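Local coordinates for glycoside Hydrolase (Bacteroides uniformis, PDB 5T99), which probably hydrolyses galactosidic bonds in agarose-derived oligosaccharides, and binds the galactose mimic D-galacto-isofagomine in its active-site pocket, at residues Ser197-Gln202 with Leu255-Trp260; Tyr473-Tyr478 with Phe538-Met543; Gly760-Val765 with Cys788-Gln793. All blocks are in the same frame, centred on the assembly; numbering follows the deposited sequence. Where two conformers were deposited one is given.

Contact 1 (Ser197-Gln202 with Leu255-Trp260). With EDO (1,2-ethanediol), chain D; EDO (1,2-ethanediol), chain E.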
loop_
_atom_site.group_PDB
_atom_site.type_symbol
_atom_site.label_atom_id
_atom_site.label_comp_id
_atom_site.label_asym_id
_atom_site.label_seq_id
_atom_site.Cartn_x
_atom_site.Cartn_y
_atom_site.Cartn_z
ATOM N N SER A 197 -28.023 0.419 -17.582
ATOM C CA SER A 197 -29.130 -0.541 -17.687
ATOM C C SER A 197 -28.705 -1.979 -17.526
ATOM O O SER A 197 -29.474 -2.797 -17.014
ATOM C CB SER A 197 -29.800 -0.434 -19.064
ATOM O OG SER A 197 -30.389 0.830 -19.176
ATOM N N LYS A 198 -27.511 -2.303 -18.017
ATOM C CA LYS A 198 -27.064 -3.678 -18.065
ATOM C C LYS A 198 -25.544 -3.804 -18.090
ATOM O O LYS A 198 -24.874 -3.136 -18.882
ATOM C CB LYS A 198 -27.651 -4.367 -19.304
ATOM C CG LYS A 198 -27.144 -5.792 -19.496
ATOM C CD LYS A 198 -27.956 -6.568 -20.509
ATOM C CE LYS A 198 -27.731 -6.063 -21.910
ATOM N NZ LYS A 198 -27.954 -7.169 -22.866
ATOM N N ALA A 199 -25.023 -4.684 -17.236
ATOM C CA ALA A 199 -23.653 -5.160 -17.335
ATOM C C ALA A 199 -23.700 -6.640 -17.644
ATOM O O ALA A 199 -24.662 -7.330 -17.285
ATOM C CB ALA A 199 -22.912 -4.926 -16.033
ATOM N N VAL A 200 -22.662 -7.120 -18.324
ATOM C CA VAL A 200 -22.487 -8.537 -18.592
ATOM C C VAL A 200 -21.260 -8.970 -17.821
ATOM O O VAL A 200 -20.206 -8.347 -17.945
ATOM C CB VAL A 200 -22.292 -8.811 -20.095
ATOM C CG1 VAL A 200 -22.042 -10.296 -20.354
ATOM C CG2 VAL A 200 -23.506 -8.342 -20.872
ATOM N N VAL A 201 -21.419 -10.014 -17.004
ATOM C CA VAL A 201 -20.339 -10.586 -16.207
ATOM C C VAL A 201 -19.928 -11.893 -16.864
ATOM O O VAL A 201 -20.723 -12.820 -16.943
ATOM C CB VAL A 201 -20.800 -10.871 -14.772
ATOM C CG1 VAL A 201 -19.704 -11.575 -13.985
ATOM C CG2 VAL A 201 -21.221 -9.577 -14.072
ATOM N N GLN A 202 -18.689 -11.949 -17.337
ATOM C CA GLN A 202 -18.143 -13.113 -18.009
ATOM C C GLN A 202 -17.218 -13.806 -17.022
ATOM O O GLN A 202 -16.430 -13.147 -16.346
ATOM C CB GLN A 202 -17.386 -12.669 -19.276
ATOM C CG GLN A 202 -16.665 -13.780 -20.037
ATOM C CD GLN A 202 -15.884 -13.263 -21.235
ATOM O OE1 GLN A 202 -14.654 -13.374 -21.301
ATOM N NE2 GLN A 202 -16.589 -12.710 -22.187
ATOM N N LEU A 255 -28.930 -6.770 -14.779
ATOM C CA LEU A 255 -29.712 -5.562 -15.076
ATOM C C LEU A 255 -29.590 -4.552 -13.929
ATOM O O LEU A 255 -29.456 -4.939 -12.768
ATOM C CB LEU A 255 -31.181 -5.907 -15.366
ATOM C CG LEU A 255 -31.449 -6.972 -16.446
ATOM C CD1 LEU A 255 -32.949 -7.085 -16.705
ATOM C CD2 LEU A 255 -30.701 -6.709 -17.753
ATOM N N ASN A 256 -29.603 -3.266 -14.274
ATOM C CA ASN A 256 -29.478 -2.169 -13.303
ATOM C C ASN A 256 -28.348 -2.387 -12.293
ATOM O O ASN A 256 -28.560 -2.297 -11.079
ATOM C CB ASN A 256 -30.810 -1.971 -12.587
ATOM C CG ASN A 256 -31.945 -1.731 -13.558
ATOM O OD1 ASN A 256 -32.877 -2.540 -13.662
ATOM N ND2 ASN A 256 -31.864 -0.628 -14.296
ATOM N N PRO A 257 -27.136 -2.689 -12.802
ATOM C CA PRO A 257 -26.021 -3.045 -11.927
ATOM C C PRO A 257 -25.576 -1.898 -11.016
ATOM O O PRO A 257 -25.748 -0.728 -11.358
ATOM C CB PRO A 257 -24.909 -3.392 -12.919
ATOM C CG PRO A 257 -25.210 -2.510 -14.085
ATOM C CD PRO A 257 -26.700 -2.591 -14.205
ATOM N N ASN A 258 -25.028 -2.263 -9.858
ATOM C CA ASN A 258 -24.343 -1.322 -8.981
ATOM C C ASN A 258 -22.926 -1.172 -9.531
ATOM O O ASN A 258 -22.120 -2.104 -9.461
ATOM C CB ASN A 258 -24.309 -1.828 -7.544
ATOM C CG ASN A 258 -25.694 -2.026 -6.948
ATOM O OD1 ASN A 258 -26.022 -3.105 -6.447
ATOM N ND2 ASN A 258 -26.507 -0.993 -6.992
ATOM N N ILE A 259 -22.655 -0.007 -10.113
ATOM C CA ILE A 259 -21.396 0.254 -10.814
ATOM C C ILE A 259 -20.322 0.560 -9.776
ATOM O O ILE A 259 -20.532 1.412 -8.908
ATOM C CB ILE A 259 -21.522 1.468 -11.771
ATOM C CG1 ILE A 259 -22.621 1.255 -12.828
ATOM C CG2 ILE A 259 -20.190 1.794 -12.437
ATOM C CD1 ILE A 259 -22.346 0.168 -13.832
ATOM N N TRP A 260 -19.188 -0.137 -9.859
ATOM C CA TRP A 260 -18.012 0.190 -9.041
ATOM C C TRP A 260 -17.440 1.490 -9.583
ATOM O O TRP A 260 -17.150 1.603 -10.789
ATOM C CB TRP A 260 -16.958 -0.922 -9.084
ATOM C CG TRP A 260 -15.721 -0.696 -8.214
ATOM C CD1 TRP A 260 -15.494 -1.207 -6.961
ATOM C CD2 TRP A 260 -14.542 0.055 -8.554
ATOM N NE1 TRP A 260 -14.263 -0.812 -6.502
ATOM C CE2 TRP A 260 -13.661 -0.029 -7.449
ATOM C CE3 TRP A 260 -14.152 0.799 -9.675
ATOM C CZ2 TRP A 260 -12.409 0.602 -7.428
ATOM C CZ3 TRP A 260 -12.908 1.432 -9.662
ATOM C CH2 TRP A 260 -12.047 1.326 -8.537
HETATM C C1 EDO D . -29.240 -7.746 -10.750
HETATM O O1 EDO D . -28.227 -6.894 -11.284
HETATM C C2 EDO D . -29.470 -8.985 -11.619
HETATM O O2 EDO D . -30.194 -8.692 -12.826
HETATM C C1 EDO E . -32.549 -4.161 -9.357
HETATM O O1 EDO E . -31.745 -5.295 -8.993
HETATM C C2 EDO E . -33.599 -4.577 -10.390
HETATM O O2 EDO E . -33.005 -4.822 -11.676
#

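Contact 2 (Tyr473-Tyr478 with Phe538-Met543). With GIF (D-galacto-isofagomine), chain C.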
loop_
_atom_site.group_PDB
_atom_site.type_symbol
_atom_site.label_atom_id
_atom_site.label_comp_id
_atom_site.label_asym_id
_atom_site.label_seq_id
_atom_site.Cartn_x
_atom_site.Cartn_y
_atom_site.Cartn_z
ATOM N N TYR A 473 9.867 11.966 -13.257
ATOM C CA TYR A 473 10.570 13.248 -13.009
ATOM C C TYR A 473 10.958 14.027 -14.267
ATOM O O TYR A 473 12.094 14.500 -14.381
ATOM C CB TYR A 473 11.788 13.029 -12.118
ATOM C CG TYR A 473 11.469 12.222 -10.884
ATOM C CD1 TYR A 473 10.765 12.790 -9.813
ATOM C CD2 TYR A 473 11.857 10.886 -10.786
ATOM C CE1 TYR A 473 10.469 12.047 -8.676
ATOM C CE2 TYR A 473 11.561 10.145 -9.659
ATOM C CZ TYR A 473 10.871 10.737 -8.609
ATOM O OH TYR A 473 10.587 10.002 -7.510
ATOM N N LYS A 474 10.008 14.174 -15.193
ATOM C CA LYS A 474 10.271 14.849 -16.471
ATOM C C LYS A 474 9.218 15.895 -16.884
ATOM O O LYS A 474 8.912 16.016 -18.082
ATOM C CB LYS A 474 10.400 13.789 -17.583
ATOM C CG LYS A 474 11.490 12.758 -17.365
ATOM C CD LYS A 474 12.885 13.355 -17.481
ATOM C CE LYS A 474 13.940 12.295 -17.208
ATOM N NZ LYS A 474 13.981 11.895 -15.771
ATOM N N PRO A 475 8.684 16.678 -15.923
ATOM C CA PRO A 475 7.654 17.671 -16.290
ATOM C C PRO A 475 8.143 18.698 -17.308
ATOM O O PRO A 475 7.368 19.125 -18.159
ATOM C CB PRO A 475 7.302 18.333 -14.954
ATOM C CG PRO A 475 8.521 18.166 -14.109
ATOM C CD PRO A 475 9.121 16.845 -14.522
ATOM N N GLY A 476 9.431 19.042 -17.242
ATOM C CA GLY A 476 10.067 19.902 -18.238
ATOM C C GLY A 476 10.078 19.346 -19.652
ATOM O O GLY A 476 10.171 20.115 -20.619
ATOM N N LYS A 477 9.985 18.022 -19.786
ATOM C CA LYS A 477 9.942 17.381 -21.108
ATOM C C LYS A 477 8.559 16.924 -21.591
ATOM O O LYS A 477 8.470 16.291 -22.647
ATOM C CB LYS A 477 10.927 16.202 -21.132
ATOM C CG LYS A 477 12.363 16.580 -20.787
ATOM C CD LYS A 477 12.943 17.560 -21.794
ATOM C CE LYS A 477 14.445 17.737 -21.599
ATOM N NZ LYS A 477 15.008 18.533 -22.726
ATOM N N TYR A 478 7.487 17.251 -20.867
ATOM C CA TYR A 478 6.147 16.777 -21.252
ATOM C C TYR A 478 5.732 17.299 -22.627
ATOM O O TYR A 478 5.237 16.534 -23.452
ATOM C CB TYR A 478 5.075 17.163 -20.220
ATOM C CG TYR A 478 5.111 16.436 -18.885
ATOM C CD1 TYR A 478 6.009 15.387 -18.624
ATOM C CD2 TYR A 478 4.205 16.773 -17.889
ATOM C CE1 TYR A 478 6.009 14.728 -17.396
ATOM C CE2 TYR A 478 4.195 16.116 -16.669
ATOM C CZ TYR A 478 5.095 15.096 -16.427
ATOM O OH TYR A 478 5.087 14.458 -15.222
ATOM N N PHE A 538 2.277 20.452 -10.715
ATOM C CA PHE A 538 0.953 21.063 -10.920
ATOM C C PHE A 538 0.950 21.953 -12.157
ATOM O O PHE A 538 0.038 21.871 -12.986
ATOM C CB PHE A 538 0.490 21.903 -9.710
ATOM C CG PHE A 538 0.402 21.139 -8.414
ATOM C CD1 PHE A 538 0.302 19.739 -8.379
ATOM C CD2 PHE A 538 0.399 21.832 -7.220
ATOM C CE1 PHE A 538 0.238 19.065 -7.180
ATOM C CE2 PHE A 538 0.324 21.159 -6.007
ATOM C CZ PHE A 538 0.244 19.777 -5.984
ATOM N N HIS A 539 1.981 22.791 -12.261
ATOM C CA HIS A 539 2.138 23.692 -13.385
ATOM C C HIS A 539 2.169 22.936 -14.712
ATOM O O HIS A 539 1.395 23.245 -15.622
ATOM C CB HIS A 539 3.414 24.523 -13.224
ATOM C CG HIS A 539 3.596 25.540 -14.300
ATOM N ND1 HIS A 539 4.601 25.456 -15.241
ATOM C CD2 HIS A 539 2.875 26.637 -14.613
ATOM C CE1 HIS A 539 4.506 26.477 -16.071
ATOM N NE2 HIS A 539 3.463 27.206 -15.717
ATOM N N PHE A 540 3.046 21.940 -14.815
ATOM C CA PHE A 540 3.209 21.207 -16.076
ATOM C C PHE A 540 2.052 20.232 -16.360
ATOM O O PHE A 540 1.785 19.946 -17.529
ATOM C CB PHE A 540 4.592 20.536 -16.166
ATOM C CG PHE A 540 5.728 21.507 -16.459
ATOM C CD1 PHE A 540 5.873 22.074 -17.729
ATOM C CD2 PHE A 540 6.655 21.859 -15.474
ATOM C CE1 PHE A 540 6.912 22.967 -18.008
ATOM C CE2 PHE A 540 7.702 22.750 -15.751
ATOM C CZ PHE A 540 7.827 23.306 -17.016
ATOM N N GLN A 541 1.350 19.753 -15.323
ATOM C CA GLN A 541 0.095 18.997 -15.519
ATOM C C GLN A 541 -0.990 19.870 -16.142
ATOM O O GLN A 541 -1.713 19.408 -17.032
ATOM C CB GLN A 541 -0.439 18.378 -14.219
ATOM C CG GLN A 541 0.381 17.212 -13.689
ATOM C CD GLN A 541 0.220 15.890 -14.455
ATOM O OE1 GLN A 541 -0.779 15.640 -15.145
ATOM N NE2 GLN A 541 1.216 15.020 -14.305
ATOM N N GLU A 542 -1.113 21.116 -15.678
ATOM C CA GLU A 542 -2.099 22.052 -16.247
ATOM C C GLU A 542 -1.783 22.421 -17.692
ATOM O O GLU A 542 -2.695 22.505 -18.500
ATOM C CB GLU A 542 -2.243 23.316 -15.399
ATOM C CG GLU A 542 -2.941 23.051 -14.071
ATOM C CD GLU A 542 -2.938 24.248 -13.128
ATOM O OE1 GLU A 542 -2.851 25.405 -13.631
ATOM O OE2 GLU A 542 -3.029 24.021 -11.888
ATOM N N MET A 543 -0.511 22.623 -18.020
ATOM C CA MET A 543 -0.124 22.965 -19.393
ATOM C C MET A 543 -0.149 21.777 -20.369
ATOM O O MET A 543 -0.068 21.987 -21.583
ATOM C CB MET A 543 1.260 23.626 -19.403
ATOM C CG MET A 543 1.321 24.963 -18.667
ATOM S SD MET A 543 -0.091 26.032 -19.000
ATOM C CE MET A 543 0.083 26.298 -20.764
HETATM C C GIF C . 12.683 5.233 -7.764
HETATM N N GIF C . 12.855 6.600 -8.231
HETATM O O GIF C . 13.930 9.806 -5.411
HETATM C C1 GIF C . 12.264 5.229 -6.307
HETATM O O1 GIF C . 14.481 5.565 -5.442
HETATM C C2 GIF C . 13.168 6.122 -5.460
HETATM O O2 GIF C . 12.315 3.894 -5.809
HETATM C C3 GIF C . 13.221 7.547 -6.004
HETATM C C4 GIF C . 13.651 7.545 -7.467
HETATM C C5 GIF C . 14.171 8.412 -5.174
#

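Contact 3 (Gly760-Val765 with Cys788-Gln793)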
loop_
_atom_site.group_PDB
_atom_site.type_symbol
_atom_site.label_atom_id
_atom_site.label_comp_id
_atom_site.label_asym_id
_atom_site.label_seq_id
_atom_site.Cartn_x
_atom_site.Cartn_y
_atom_site.Cartn_z
ATOM N N GLY A 760 -6.187 -6.069 25.865
ATOM C CA GLY A 760 -5.283 -5.680 24.795
ATOM C C GLY A 760 -3.887 -5.416 25.307
ATOM O O GLY A 760 -3.600 -5.644 26.478
ATOM N N HIS A 761 -3.021 -4.927 24.420
ATOM C CA HIS A 761 -1.609 -4.794 24.727
ATOM C C HIS A 761 -0.896 -3.745 23.889
ATOM O O HIS A 761 -1.367 -3.331 22.826
ATOM C CB HIS A 761 -0.907 -6.144 24.547
ATOM C CG HIS A 761 -0.986 -6.687 23.153
ATOM N ND1 HIS A 761 -2.033 -7.468 22.712
ATOM C CD2 HIS A 761 -0.152 -6.549 22.099
ATOM C CE1 HIS A 761 -1.829 -7.799 21.450
ATOM N NE2 HIS A 761 -0.696 -7.247 21.056
ATOM N N PHE A 762 0.264 -3.336 24.391
ATOM C CA PHE A 762 1.168 -2.479 23.648
ATOM C C PHE A 762 1.590 -3.184 22.354
ATOM O O PHE A 762 1.972 -4.354 22.394
ATOM C CB PHE A 762 2.412 -2.155 24.478
ATOM C CG PHE A 762 3.446 -1.420 23.700
ATOM C CD1 PHE A 762 3.273 -0.071 23.419
ATOM C CD2 PHE A 762 4.545 -2.081 23.166
ATOM C CE1 PHE A 762 4.197 0.617 22.656
ATOM C CE2 PHE A 762 5.475 -1.398 22.401
ATOM C CZ PHE A 762 5.302 -0.048 22.141
ATOM N N ARG A 763 1.541 -2.473 21.225
ATOM C CA ARG A 763 2.003 -3.036 19.945
ATOM C C ARG A 763 3.212 -2.323 19.379
ATOM O O ARG A 763 4.215 -2.979 19.058
ATOM C CB ARG A 763 0.880 -3.069 18.901
ATOM C CG ARG A 763 1.259 -3.707 17.562
ATOM C CD ARG A 763 1.899 -5.090 17.695
ATOM N NE ARG A 763 2.351 -5.577 16.397
ATOM C CZ ARG A 763 3.467 -5.179 15.773
ATOM N NH1 ARG A 763 4.296 -4.278 16.324
ATOM N NH2 ARG A 763 3.769 -5.684 14.574
ATOM N N ALA A 764 3.126 -1.003 19.225
ATOM C CA ALA A 764 4.257 -0.236 18.680
ATOM C C ALA A 764 4.173 1.262 18.940
ATOM O O ALA A 764 3.131 1.775 19.336
ATOM C CB ALA A 764 4.393 -0.496 17.178
ATOM N N VAL A 765 5.289 1.944 18.693
ATOM C CA VAL A 765 5.384 3.400 18.773
ATOM C C VAL A 765 6.146 3.992 17.598
ATOM O O VAL A 765 6.967 3.325 16.992
ATOM C CB VAL A 765 6.104 3.864 20.055
ATOM C CG1 VAL A 765 5.176 3.790 21.259
ATOM C CG2 VAL A 765 7.383 3.063 20.294
ATOM N N CYS A 788 4.161 12.265 18.951
ATOM C CA CYS A 788 4.553 10.908 18.655
ATOM C C CYS A 788 3.265 10.064 18.595
ATOM O O CYS A 788 2.158 10.617 18.626
ATOM C CB CYS A 788 5.602 10.413 19.661
ATOM S SG CYS A 788 5.061 10.216 21.366
ATOM N N MET A 789 3.399 8.752 18.458
ATOM C CA MET A 789 2.257 7.914 18.103
ATOM C C MET A 789 2.378 6.578 18.792
ATOM O O MET A 789 3.368 5.876 18.599
ATOM C CB MET A 789 2.215 7.719 16.583
ATOM C CG MET A 789 1.081 6.838 16.059
ATOM S SD MET A 789 -0.546 7.593 16.186
ATOM C CE MET A 789 -0.356 8.973 15.048
ATOM N N LEU A 790 1.357 6.242 19.578
ATOM C CA LEU A 790 1.278 4.971 20.276
ATOM C C LEU A 790 0.328 4.068 19.505
ATOM O O LEU A 790 -0.738 4.508 19.085
ATOM C CB LEU A 790 0.741 5.188 21.703
ATOM C CG LEU A 790 0.451 3.918 22.510
ATOM C CD1 LEU A 790 1.744 3.180 22.798
ATOM C CD2 LEU A 790 -0.280 4.236 23.802
ATOM N N ILE A 791 0.695 2.798 19.356
ATOM C CA ILE A 791 -0.154 1.836 18.661
ATOM C C ILE A 791 -0.494 0.698 19.613
ATOM O O ILE A 791 0.389 0.006 20.091
ATOM C CB ILE A 791 0.514 1.304 17.363
ATOM C CG1 ILE A 791 0.920 2.474 16.452
ATOM C CG2 ILE A 791 -0.444 0.388 16.605
ATOM C CD1 ILE A 791 1.830 2.097 15.300
ATOM N N VAL A 792 -1.777 0.505 19.887
ATOM C CA VAL A 792 -2.210 -0.639 20.691
ATOM C C VAL A 792 -3.003 -1.614 19.830
ATOM O O VAL A 792 -3.436 -1.265 18.748
ATOM C CB VAL A 792 -2.985 -0.225 21.971
ATOM C CG1 VAL A 792 -2.113 0.675 22.836
ATOM C CG2 VAL A 792 -4.329 0.440 21.661
ATOM N N GLN A 793 -3.152 -2.838 20.331
ATOM C CA GLN A 793 -3.755 -3.944 19.607
ATOM C C GLN A 793 -4.622 -4.780 20.532
ATOM O O GLN A 793 -4.249 -5.021 21.671
ATOM C CB GLN A 793 -2.663 -4.830 19.028
ATOM C CG GLN A 793 -3.167 -5.906 18.076
ATOM C CD GLN A 793 -2.043 -6.542 17.284
ATOM O OE1 GLN A 793 -1.995 -6.444 16.054
ATOM N NE2 GLN A 793 -1.139 -7.200 17.981
#

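Contact 1 (Ser197-Gln202 with Leu255-Trp260)
The pyrrolidine ring of Pro257 lies against the methyl group of Ala199, with Pro257 CG 3.9 Å from Ala199 CB. The same ring runs back along the neighbouring backbone, and its CD comes within 3.9 Å of Lys198 N. A rigid ring suits this place because it covers both the methyl group and the peptide beside it, while the small Ala199, which also rests on Ile290, lets the chains come close. With a glycine here in place of the proline, the Ala199 methyl would probably lose its cover and the chain beyond Asn256 would be freer to turn.

One backbone bond joins the segments: Asn256 N gives its hydrogen to Ser197 O over 2.8 Å at 166°, nearly straight, although the donor stands 57° above the carbonyl plane. Leu255 CA also approaches Ser197 O, at 3.4 Å, in a CA-H...O contact. Asn256 has a left-handed backbone conformation, which asparagine tolerates well and which turns the chain out of the strand.

Leu255 and Lys198 form an antiparallel non-hydrogen-bonded pair. Lys198 starts with CG opposite its backbone N (chi1 175°) and bends farther out, so its aliphatic part runs across the leucine at a slant, CD 3.9 Å from Leu255 CD2. A long chain with a charged end suits this surface position, giving its methylenes to the leucine. An ethanediol, probably from the crystallisation liquor, bridges the outer backbone edge of Leu255, taking a bond from Leu255 N at its O2 (3.0 Å) and giving one from its O1 to Leu255 O (2.7 Å).

The arrangement closes the end of the three-stranded antiparallel sheet 180-194, 198-209 and 245-255, consistent with the immunoglobulin-like beta-sandwich domain of family 2 glycoside hydrolases.

Contact 2 (Tyr473-Tyr478 with Phe538-Met543)
Packing without a hydrogen bond, mostly of apolar groups and with a carbonyl oxygen over an aromatic face, joins Pro475, which follows barrel strand 468-472, and Tyr478, at the start of helix 478-484, to Phe540 and Gln541 on helix 534-543. The site lies on the TIM-barrel domain, at the far end of a loop that begins at the ligand pocket.

Phe540 gives the largest share of the buried surface. The carbonyl oxygen of Pro475 lies over one face of its ring, 3.2 Å above the plane and offset toward the rim, while Pro475 CB comes over the same side, 3.6 Å from Phe540 CD2. On the opposite face of the phenyl ring lies His539 of its own helix. A flat ring suits the gap between a carbonyl and an imidazole because both its faces can be used.

Tyr478 comes in beside it. Its CD2 approaches Phe540 CB at 4.2 Å, and Phe540 O sits at the edge of the tyrosine ring, near its plane. Pro475 CA lies over the centre of that ring, the chain turning back so that the proline covers the tyrosine three residues on, and Phe547 stacks on the tyrosine too. Gln541 doubles back at chi2 (-75°), which sets its amide across the tyrosine, planes 74° apart, with NE2 4.0 Å from Tyr478 CE2.

At the other end of the loop, Tyr473 lines the D-galacto-isofagomine pocket, its OH bonded to Glu494 and Ser497 and 3.9 Å from C3 of the ligand.

The polar ends of Tyr478 and Gln541 both give hydrogens to Glu537 OE2, one turn back on the helix. The contact therefore brings two donors to a single carboxylate oxygen, which would probably favour its charged form.

Contact 3 (Gly760-Val765 with Cys788-Gln793)
In Phe762 and Leu790 chi1 is 173° in each, CG lying opposite the backbone N, and this swings the phenyl edge against the leucine: Phe762 CE1 meets Leu790 CD1 at 3.6 Å. Val765 CG1 joins them, 3.8 Å from Leu790 CD1, and also lies at the edge of the phenyl ring. Branched residues suit the face of Val765 and Leu790, which continues onto Phe754 of strand 751-758, and the phenyl edge reaches over to them.

Strands 761-766 and 787-793 are antiparallel neighbours in a sheet of the C-terminal domain 5, and a classic beta bulge interrupts their pairing. Arg763 N and Ala764 N both bond to Ile791 O, each at 3.0 Å, Arg763 in the carbonyl plane and Ala764 tilted 21° from it. The small Ala764 leaves room for Ile791, whose CD1 lies 4.1 Å from Ala764 CB.

Before the bulge, His761 N bonds to Gln793 O at 3.0 Å, and Gln793 N returns one to His761 O. That Gln793 O also lies over one face of the His761 ring, whose ND1 bonds to Asp795. The backbone angles of Gly760 call for glycine, since a CB would press on the preceding carbonyl and on Gln793 O.

Overall arrangement
From the N terminus the chain first meets contact 1, where 52 intervening residues, mostly strand, close a loop in the family 2 region 180-291, joining the start of strand 198-209 to the chain leaving strand 245-255. In contact 2, 59 residues bring the chain round so that helix 534-543 meets the exit of strand 468-472 and the start of helix 478-484. Contact 3 closes last, over 22 residues, pairing strands 761-766 and 787-793 in the C-terminal domain 5. The three loops lie in series, none nesting in or crossing another. Their centres are about 37 to 43 Å apart and no two touch. Contacts 2 and 3 lie on opposite sides of the chain's centre.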